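Side-chain contacts in 6-phosphogluconate dehydrogenase, NAD-binding (Mycolicibacterium smegmatis MC2 155, PDB 6SMT), which probably reduces imines to amines with S selectivity, using NADPH as the hydride donor in a cleft formed by two subunits: residues V38-T42 with E43-Q47; H169-A172 with A173-M177; G188-G191 with H192-V196. One frame throughout, in Å; residues are numbered along the deposited sequence.

Contact 1: residues V38-T42 with E43-Q47; sequences VWNRT and ESKAQ. With NDP (NADPH dihydro-nicotinamide-adenine-dinucleotide phosphate), chain L.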
loop_
_atom_site.group_PDB
_atom_site.type_symbol
_atom_site.label_atom_id
_atom_site.label_comp_id
_atom_site.label_asym_id
_atom_site.label_seq_id
_atom_site.Cartn_x
_atom_site.Cartn_y
_atom_site.Cartn_z
ATOM N N VAL B 38 -11.134 0.754 -34.554
ATOM C CA VAL B 38 -11.168 -0.193 -33.419
ATOM C C VAL B 38 -11.425 -1.588 -33.897
ATOM O O VAL B 38 -12.089 -1.808 -34.926
ATOM C CB VAL B 38 -12.125 0.237 -32.323
ATOM C CG1 VAL B 38 -11.800 1.587 -31.824
ATOM C CG2 VAL B 38 -13.591 0.243 -32.774
ATOM N N TRP B 39 -10.944 -2.571 -33.154
ATOM C CA TRP B 39 -11.153 -4.017 -33.372
ATOM C C TRP B 39 -11.208 -4.705 -32.038
ATOM O O TRP B 39 -10.446 -4.309 -31.108
ATOM C CB TRP B 39 -10.109 -4.631 -34.284
ATOM C CG TRP B 39 -10.286 -6.116 -34.440
ATOM C CD1 TRP B 39 -11.025 -6.776 -35.414
ATOM C CD2 TRP B 39 -9.795 -7.145 -33.593
ATOM N NE1 TRP B 39 -11.034 -8.133 -35.161
ATOM C CE2 TRP B 39 -10.245 -8.409 -34.060
ATOM C CE3 TRP B 39 -8.979 -7.127 -32.451
ATOM C CZ2 TRP B 39 -9.910 -9.614 -33.436
ATOM C CZ3 TRP B 39 -8.721 -8.306 -31.810
ATOM C CH2 TRP B 39 -9.129 -9.544 -32.312
ATOM N N ASN B 40 -12.093 -5.681 -31.872
ATOM C CA ASN B 40 -12.116 -6.568 -30.697
ATOM C C ASN B 40 -12.478 -7.960 -31.161
ATOM O O ASN B 40 -13.335 -8.065 -32.094
ATOM C CB ASN B 40 -13.029 -5.986 -29.671
ATOM C CG ASN B 40 -12.943 -6.685 -28.352
ATOM O OD1 ASN B 40 -11.848 -6.628 -27.742
ATOM N ND2 ASN B 40 -14.025 -7.210 -27.830
ATOM N N ARG B 41 -11.964 -8.929 -30.461
ATOM C CA ARG B 41 -12.343 -10.344 -30.703
ATOM C C ARG B 41 -13.871 -10.430 -30.671
ATOM O O ARG B 41 -14.478 -11.106 -31.585
ATOM C CB ARG B 41 -11.682 -11.225 -29.644
ATOM C CG ARG B 41 -12.213 -12.662 -29.669
ATOM C CD ARG B 41 -11.538 -13.468 -28.615
ATOM N NE ARG B 41 -11.729 -13.018 -27.291
ATOM C CZ ARG B 41 -11.251 -13.640 -26.242
ATOM N NH1 ARG B 41 -10.534 -14.732 -26.376
ATOM N NH2 ARG B 41 -11.491 -13.159 -25.055
ATOM N N THR B 42 -14.508 -9.887 -29.664
ATOM C CA THR B 42 -15.985 -9.748 -29.518
ATOM C C THR B 42 -16.453 -8.453 -30.152
ATOM O O THR B 42 -16.346 -7.383 -29.577
ATOM C CB THR B 42 -16.406 -9.850 -28.059
ATOM O OG1 THR B 42 -15.852 -11.045 -27.550
ATOM C CG2 THR B 42 -17.922 -9.846 -27.894
ATOM N N GLU B 43 -16.988 -8.530 -31.381
ATOM C CA GLU B 43 -17.206 -7.353 -32.253
ATOM C C GLU B 43 -18.260 -6.385 -31.679
ATOM O O GLU B 43 -18.072 -5.173 -31.897
ATOM C CB GLU B 43 -17.554 -7.823 -33.683
ATOM C CG GLU B 43 -17.581 -6.728 -34.729
ATOM C CD GLU B 43 -18.843 -5.882 -34.788
ATOM O OE1 GLU B 43 -18.792 -4.781 -35.405
ATOM O OE2 GLU B 43 -19.880 -6.320 -34.223
ATOM N N SER B 44 -19.257 -6.844 -30.938
ATOM C CA SER B 44 -20.347 -6.037 -30.343
ATOM C C SER B 44 -19.837 -4.902 -29.440
ATOM O O SER B 44 -20.480 -3.815 -29.336
ATOM C CB SER B 44 -21.289 -6.927 -29.587
ATOM O OG SER B 44 -20.708 -7.480 -28.415
ATOM N N LYS B 45 -18.648 -5.072 -28.895
ATOM C CA LYS B 45 -18.036 -4.059 -28.007
ATOM C C LYS B 45 -17.625 -2.813 -28.767
ATOM O O LYS B 45 -17.325 -1.817 -28.097
ATOM C CB LYS B 45 -16.901 -4.697 -27.203
ATOM C CG LYS B 45 -17.380 -5.835 -26.310
ATOM C CD LYS B 45 -16.347 -6.288 -25.324
ATOM C CE LYS B 45 -16.724 -7.617 -24.700
ATOM N NZ LYS B 45 -15.680 -8.102 -23.754
ATOM N N ALA B 46 -17.576 -2.813 -30.108
ATOM C CA ALA B 46 -17.200 -1.625 -30.887
ATOM C C ALA B 46 -18.366 -0.638 -31.045
ATOM O O ALA B 46 -18.102 0.512 -31.404
ATOM C CB ALA B 46 -16.620 -2.031 -32.208
ATOM N N GLN B 47 -19.617 -1.021 -30.788
ATOM C CA GLN B 47 -20.767 -0.150 -31.221
ATOM C C GLN B 47 -20.717 1.204 -30.522
ATOM O O GLN B 47 -20.893 2.256 -31.194
ATOM C CB GLN B 47 -22.115 -0.808 -30.953
ATOM C CG GLN B 47 -23.293 0.100 -31.364
ATOM C CD GLN B 47 -23.211 0.507 -32.820
ATOM O OE1 GLN B 47 -23.001 -0.330 -33.704
ATOM N NE2 GLN B 47 -23.341 1.807 -33.097
HETATM P PA NDP L . -8.504 -7.367 -19.673
HETATM O O1A NDP L . -7.112 -7.422 -19.114
HETATM O O2A NDP L . -9.636 -8.014 -18.938
HETATM O O5B NDP L . -8.457 -7.879 -21.172
HETATM C C5B NDP L . -9.706 -7.914 -21.886
HETATM C C4B NDP L . -9.420 -7.709 -23.352
HETATM O O4B NDP L . -8.540 -8.753 -23.860
HETATM C C3B NDP L . -10.701 -7.808 -24.204
HETATM O O3B NDP L . -10.616 -6.970 -25.342
HETATM C C2B NDP L . -10.672 -9.267 -24.605
HETATM O O2B NDP L . -11.395 -9.651 -25.771
HETATM C C1B NDP L . -9.199 -9.377 -24.946
HETATM N N9A NDP L . -8.705 -10.745 -25.060
HETATM C C8A NDP L . -8.543 -11.679 -24.063
HETATM N N7A NDP L . -8.052 -12.813 -24.507
HETATM C C5A NDP L . -7.892 -12.632 -25.871
HETATM C C6A NDP L . -7.460 -13.473 -26.929
HETATM N N6A NDP L . -6.981 -14.701 -26.755
HETATM N N1A NDP L . -7.463 -12.949 -28.173
HETATM C C2A NDP L . -7.888 -11.698 -28.371
HETATM N N3A NDP L . -8.340 -10.828 -27.460
HETATM C C4A NDP L . -8.336 -11.364 -26.234
HETATM O O3 NDP L . -9.006 -5.869 -19.945
HETATM P PN NDP L . -8.647 -4.403 -19.553
HETATM O O1N NDP L . -9.235 -3.529 -20.568
HETATM O O2N NDP L . -9.027 -4.174 -18.133
HETATM O O5D NDP L . -7.041 -4.330 -19.573
HETATM C C5D NDP L . -6.323 -4.451 -20.795
HETATM C C4D NDP L . -4.857 -4.393 -20.439
HETATM O O4D NDP L . -4.595 -3.084 -19.870
HETATM C C3D NDP L . -4.361 -5.431 -19.423
HETATM O O3D NDP L . -3.092 -5.975 -19.767
HETATM C C2D NDP L . -4.254 -4.620 -18.145
HETATM O O2D NDP L . -3.309 -5.095 -17.191
HETATM C C1D NDP L . -3.903 -3.237 -18.628
HETATM N N1N NDP L . -4.348 -2.154 -17.730
HETATM C C2N NDP L . -5.659 -2.069 -17.343
HETATM C C3N NDP L . -6.078 -1.139 -16.453
HETATM C C7N NDP L . -7.484 -1.035 -16.012
HETATM O O7N NDP L . -7.722 -0.161 -15.147
HETATM N N7N NDP L . -8.442 -1.793 -16.520
HETATM C C4N NDP L . -5.130 -0.220 -15.857
HETATM C C5N NDP L . -3.769 -0.309 -16.345
HETATM C C6N NDP L . -3.420 -1.197 -17.250
HETATM P P2B NDP L . -12.990 -9.915 -25.590
HETATM O O1X NDP L . -13.369 -10.632 -26.921
HETATM O O2X NDP L . -13.142 -10.857 -24.399
HETATM O O3X NDP L . -13.704 -8.644 -25.361
HETATM O O HOH W 1 -17.757 -11.105 -32.547
#

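Contact 2: residues H169-A172 with A173-M177; sequences HGRA and AAFDM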
loop_
_atom_site.group_PDB
_atom_site.type_symbol
_atom_site.label_atom_id
_atom_site.label_comp_id
_atom_site.label_asym_id
_atom_site.label_seq_id
_atom_site.Cartn_x
_atom_site.Cartn_y
_atom_site.Cartn_z
ATOM N N HIS B 169 13.467 -3.249 -25.134
ATOM C CA HIS B 169 12.024 -3.374 -25.306
ATOM C C HIS B 169 11.380 -3.997 -24.062
ATOM O O HIS B 169 10.175 -3.840 -23.967
ATOM C CB HIS B 169 11.671 -4.215 -26.512
ATOM C CG HIS B 169 11.747 -3.516 -27.825
ATOM N ND1 HIS B 169 12.722 -3.790 -28.762
ATOM C CD2 HIS B 169 10.875 -2.644 -28.373
ATOM C CE1 HIS B 169 12.413 -3.040 -29.841
ATOM N NE2 HIS B 169 11.324 -2.335 -29.612
ATOM N N GLY B 170 12.135 -4.647 -23.166
ATOM C CA GLY B 170 11.585 -5.202 -21.950
ATOM C C GLY B 170 11.509 -4.248 -20.800
ATOM O O GLY B 170 11.056 -4.670 -19.748
ATOM N N ARG B 171 12.055 -3.049 -20.912
ATOM C CA ARG B 171 12.286 -2.273 -19.675
ATOM C C ARG B 171 11.003 -1.663 -19.134
ATOM O O ARG B 171 10.942 -1.527 -17.889
ATOM C CB ARG B 171 13.402 -1.271 -19.901
ATOM C CG ARG B 171 14.024 -0.733 -18.614
ATOM C CD ARG B 171 15.326 0.042 -18.826
ATOM N NE ARG B 171 16.023 0.106 -17.575
ATOM C CZ ARG B 171 16.082 1.165 -16.792
ATOM N NH1 ARG B 171 15.528 2.316 -17.119
ATOM N NH2 ARG B 171 16.702 1.052 -15.622
ATOM N N ALA B 172 10.016 -1.279 -19.945
ATOM C CA ALA B 172 8.758 -0.790 -19.353
ATOM C C ALA B 172 8.085 -1.888 -18.569
ATOM O O ALA B 172 7.536 -1.646 -17.495
ATOM C CB ALA B 172 7.909 -0.207 -20.449
ATOM N N ALA B 173 8.146 -3.109 -19.098
ATOM C CA ALA B 173 7.594 -4.251 -18.367
ATOM C C ALA B 173 8.321 -4.478 -17.067
ATOM O O ALA B 173 7.687 -4.952 -16.133
ATOM C CB ALA B 173 7.586 -5.490 -19.262
ATOM N N ALA B 174 9.631 -4.247 -17.018
ATOM C CA ALA B 174 10.350 -4.409 -15.774
ATOM C C ALA B 174 9.858 -3.414 -14.748
ATOM O O ALA B 174 9.668 -3.793 -13.546
ATOM C CB ALA B 174 11.821 -4.261 -15.982
ATOM N N PHE B 175 9.668 -2.140 -15.117
ATOM C CA PHE B 175 9.028 -1.238 -14.173
ATOM C C PHE B 175 7.640 -1.742 -13.804
ATOM O O PHE B 175 7.226 -1.652 -12.625
ATOM C CB PHE B 175 8.891 0.166 -14.800
ATOM C CG PHE B 175 10.147 1.004 -14.788
ATOM C CD1 PHE B 175 11.182 0.840 -15.700
ATOM C CD2 PHE B 175 10.297 2.006 -13.859
ATOM C CE1 PHE B 175 12.343 1.607 -15.635
ATOM C CE2 PHE B 175 11.481 2.741 -13.785
ATOM C CZ PHE B 175 12.438 2.606 -14.709
ATOM N N ASP B 176 6.849 -2.179 -14.768
ATOM C CA ASP B 176 5.464 -2.646 -14.493
ATOM C C ASP B 176 5.524 -3.743 -13.450
ATOM O O ASP B 176 4.648 -3.811 -12.554
ATOM C CB ASP B 176 4.838 -3.120 -15.810
ATOM C CG ASP B 176 3.316 -3.178 -15.859
ATOM O OD1 ASP B 176 2.674 -2.329 -15.182
ATOM O OD2 ASP B 176 2.790 -3.965 -16.729
ATOM N N MET B 177 6.432 -4.703 -13.594
ATOM C CA MET B 177 6.467 -5.824 -12.626
ATOM C C MET B 177 6.692 -5.293 -11.217
ATOM O O MET B 177 6.060 -5.775 -10.253
ATOM C CB MET B 177 7.583 -6.825 -12.917
ATOM C CG MET B 177 7.443 -7.626 -14.216
ATOM S SD MET B 177 5.971 -8.630 -14.466
ATOM C CE MET B 177 4.832 -7.441 -15.180
HETATM O O HOH W 2 8.719 -3.198 -21.854
#

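Contact 3: residues G188-G191 with H192-V196; sequences GGFG and HALMV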
loop_
_atom_site.group_PDB
_atom_site.type_symbol
_atom_site.label_atom_id
_atom_site.label_comp_id
_atom_site.label_asym_id
_atom_site.label_seq_id
_atom_site.Cartn_x
_atom_site.Cartn_y
_atom_site.Cartn_z
ATOM N N GLY B 188 -4.401 -5.988 -1.809
ATOM C CA GLY B 188 -4.622 -7.193 -0.958
ATOM C C GLY B 188 -4.705 -6.799 0.495
ATOM O O GLY B 188 -5.632 -7.258 1.224
ATOM N N GLY B 189 -3.800 -5.943 0.959
ATOM C CA GLY B 189 -3.830 -5.428 2.337
ATOM C C GLY B 189 -5.103 -4.683 2.614
ATOM O O GLY B 189 -5.709 -4.834 3.700
ATOM N N PHE B 190 -5.507 -3.839 1.695
ATOM C CA PHE B 190 -6.704 -3.011 1.890
ATOM C C PHE B 190 -7.971 -3.845 1.991
ATOM O O PHE B 190 -8.810 -3.679 2.893
ATOM C CB PHE B 190 -6.853 -1.988 0.762
ATOM C CG PHE B 190 -8.087 -1.140 0.917
ATOM C CD1 PHE B 190 -8.117 -0.204 1.943
ATOM C CD2 PHE B 190 -9.186 -1.323 0.107
ATOM C CE1 PHE B 190 -9.253 0.601 2.104
ATOM C CE2 PHE B 190 -10.271 -0.493 0.243
ATOM C CZ PHE B 190 -10.327 0.405 1.248
ATOM N N GLY B 191 -8.136 -4.785 1.059
ATOM C CA GLY B 191 -9.341 -5.643 1.109
ATOM C C GLY B 191 -9.350 -6.480 2.378
ATOM O O GLY B 191 -10.436 -6.645 3.005
ATOM N N HIS B 192 -8.219 -6.957 2.859
ATOM C CA HIS B 192 -8.088 -7.709 4.111
ATOM C C HIS B 192 -8.488 -6.811 5.281
ATOM O O HIS B 192 -9.271 -7.223 6.168
ATOM C CB HIS B 192 -6.674 -8.249 4.201
ATOM C CG HIS B 192 -6.475 -9.125 5.357
ATOM N ND1 HIS B 192 -6.123 -8.631 6.580
ATOM C CD2 HIS B 192 -6.585 -10.459 5.460
ATOM C CE1 HIS B 192 -5.993 -9.687 7.430
ATOM N NE2 HIS B 192 -6.307 -10.774 6.755
ATOM N N ALA B 193 -7.953 -5.611 5.290
ATOM C CA ALA B 193 -8.251 -4.647 6.365
ATOM C C ALA B 193 -9.738 -4.399 6.445
ATOM O O ALA B 193 -10.275 -4.285 7.591
ATOM C CB ALA B 193 -7.502 -3.389 6.119
ATOM N N LEU B 194 -10.410 -4.180 5.323
ATOM C CA LEU B 194 -11.864 -3.958 5.372
ATOM C C LEU B 194 -12.548 -5.152 6.032
ATOM O O LEU B 194 -13.507 -4.920 6.793
ATOM C CB LEU B 194 -12.451 -3.737 3.979
ATOM C CG LEU B 194 -12.106 -2.458 3.274
ATOM C CD1 LEU B 194 -12.907 -2.325 2.002
ATOM C CD2 LEU B 194 -12.289 -1.231 4.148
ATOM N N MET B 195 -12.139 -6.390 5.723
ATOM C CA MET B 195 -12.856 -7.563 6.259
ATOM C C MET B 195 -12.619 -7.631 7.761
ATOM O O MET B 195 -13.569 -7.980 8.532
ATOM C CB MET B 195 -12.354 -8.832 5.573
ATOM C CG MET B 195 -12.668 -8.873 4.176
ATOM S SD MET B 195 -14.403 -9.127 3.873
ATOM C CE MET B 195 -14.280 -10.906 4.112
ATOM N N VAL B 196 -11.414 -7.367 8.247
ATOM C CA VAL B 196 -11.125 -7.465 9.699
ATOM C C VAL B 196 -11.837 -6.304 10.386
ATOM O O VAL B 196 -12.434 -6.526 11.472
ATOM C CB VAL B 196 -9.638 -7.448 9.979
ATOM C CG1 VAL B 196 -9.407 -7.419 11.486
ATOM C CG2 VAL B 196 -8.980 -8.668 9.356
#

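Contact 1: residues V38-T42 with E43-Q47
N40 and K45 meet where the second strand of the Rossmann fold, 35-39, runs into the turn before helix 47-51; in such folds this turn reads the 2'-phosphate that distinguishes NADPH from NADH. The tight side lies at that phosphate. N40 ND2 comes 3.5 Å from K45 CD, and both residues reach the same oxygen, NDP O3X, which lies 2.6 Å from K45 NZ. The lysine chain is extended beyond CG (chi2 to chi4 all near 180°), which carries its ammonium past the asparagine to the phosphate. N40 is fixed by more than one bond: ND2 also donates to T42 O at 2.9 Å, an almost straight bond (171°) close to the amide plane, while OD1 accepts from the ribose hydroxyl O3B and from the backbone N of L18 in the glycine-rich loop. These bonds settle which way the amide is flipped.

T42 O also receives a weak bond from K45 N, so the turn is held from both segments. R41 adds a second grip, its NE donating to O1X and its NH2 to O2X, while one guanidinium face lies against the adenine, R41 NH1 being 3.4 Å from NDP C6A. The gathered positive charges would be expected to stabilise the phosphate dianion. Deeper, V38 CG2 packs on A46 CB at 3.8 Å, a small apolar contact that also touches L18.

The outer side is looser. E43 turns its carboxylate to a salt bridge with R50, and its backbone N meets a water that also bonds weakly to R41 O. S44 OG merely brushes T42 CG2 at 3.7 Å. On the phosphate side, by contrast, T42 chi1 of -53° sets OG1 beside its own backbone N, and T42 OG1 donates to NDP O1X at 2.6 Å.

Contact 2: residues H169-A172 with A173-M177
R171 and F175 stand one turn apart at the start of the long helix 171-199 of the reductive aminase-like C-terminal domain, and with A172 they carry most of this contact. The arginine chain is extended from CG to NE, with CG opposite the backbone N (chi1 -162°), and this brings the guanidinium beside the phenyl rim. R171 NH1 lies 3.6 Å from F175 CE1. The two planes are 85° apart, so the ring presents its rim to one guanidinium face, offset from the middle; this is a perpendicular packing and not a stack of faces. Nearer the backbone, R171 O sits at the ring edge in its plane, 3.2 Å from F175 CD1, and also accepts F175 N (3.1 Å, 165°).

A172 contributes through its backbone: A172 O takes D176 N at 2.9 Å, while A174 N bonds to G170 O. Ahead of these i to i+4 bonds, a water donates to H169 O and accepts from A173 N.

The polar ends find further partners outside the two segments. R171 NH1 bonds to V165 O and makes a salt bridge to E206 of the second subunit; D176 OD2 bonds to the NADPH-binding residue S101, so the turn abuts the cofactor site. A172 and F175 pack on strand 139-143, A173 and D176 on strand 120-126, A173 and A174 on P104 of helix 104-116, and A174 and F175 on I202 of the second subunit.

Contact 3: residues G188-G191 with H192-V196
F190 and L194, one turn apart on helix 171-199 of the C-terminal domain, make the main side-chain contact between G188-G191 and H192-V196. Three of the four residues in 188-191 are glycines, so F190 supplies that segment's side-chain contact. It is a CH-pi interaction: L194 CG lies 4.2 Å from the F190 ring centroid and 21° off the ring normal, over the face. Both leucine methyls follow the same ring, L194 CD1 coming within 3.7 Å of F190 CE2 and CD2 within 3.9 Å of F190 CZ. On the phenylalanine, chi1 of 179° swings the ring away from its own backbone N and along the helix toward the next turn; the leucine places CG beside its own N, where it also touches F190 O.

The second kind of interaction is the helical backbone ladder. H192 N, A193 N, L194 N and M195 N bond to the carbonyl oxygens of G188, G189, F190 and G191 in turn. The L194 N to F190 O bond is 3.0 Å long and the straightest of the four, at 165°. M195 N to G191 O is longer, 3.2 Å, and more bent. Side-chain carbons also rest against these carbonyls, as where H192 CB approaches G188 O to 3.3 Å.

Polar side-chain bonding is directed outward. H192 ND1 is hydrogen-bonded to D181 of the second subunit, and its NE2 to S255. The F190 ring stacks with F222 of the second subunit, while L194 lies on P204 and L207 of helix 204-231.

Chemically, this is packing at the subunit interface, away from the annotated sites, and within the helix it is apolar apart from the main-chain bonds. The buried imidazole has polar partners at both nitrogens, and the nearby D181 carboxylate could favour its protonation.

Following the chain from the N terminus, contact 1 comes first, where strand 35-39 gives way to the turn before helix 47-51 in the nucleotide-binding domain. Contacts 2 and 3 follow in series on the single helix 171-199, near its start and toward its far end, their centres about 28 Å apart. Each contact joins adjoining segments, so none closes a long loop, and none nests in or crosses another. Contact 1 lies about 28 Å from contact 2 and about 36 Å from contact 3, centre to centre. It ties strand end to cofactor, whereas the other two set well-separated turns of the helix against the second subunit.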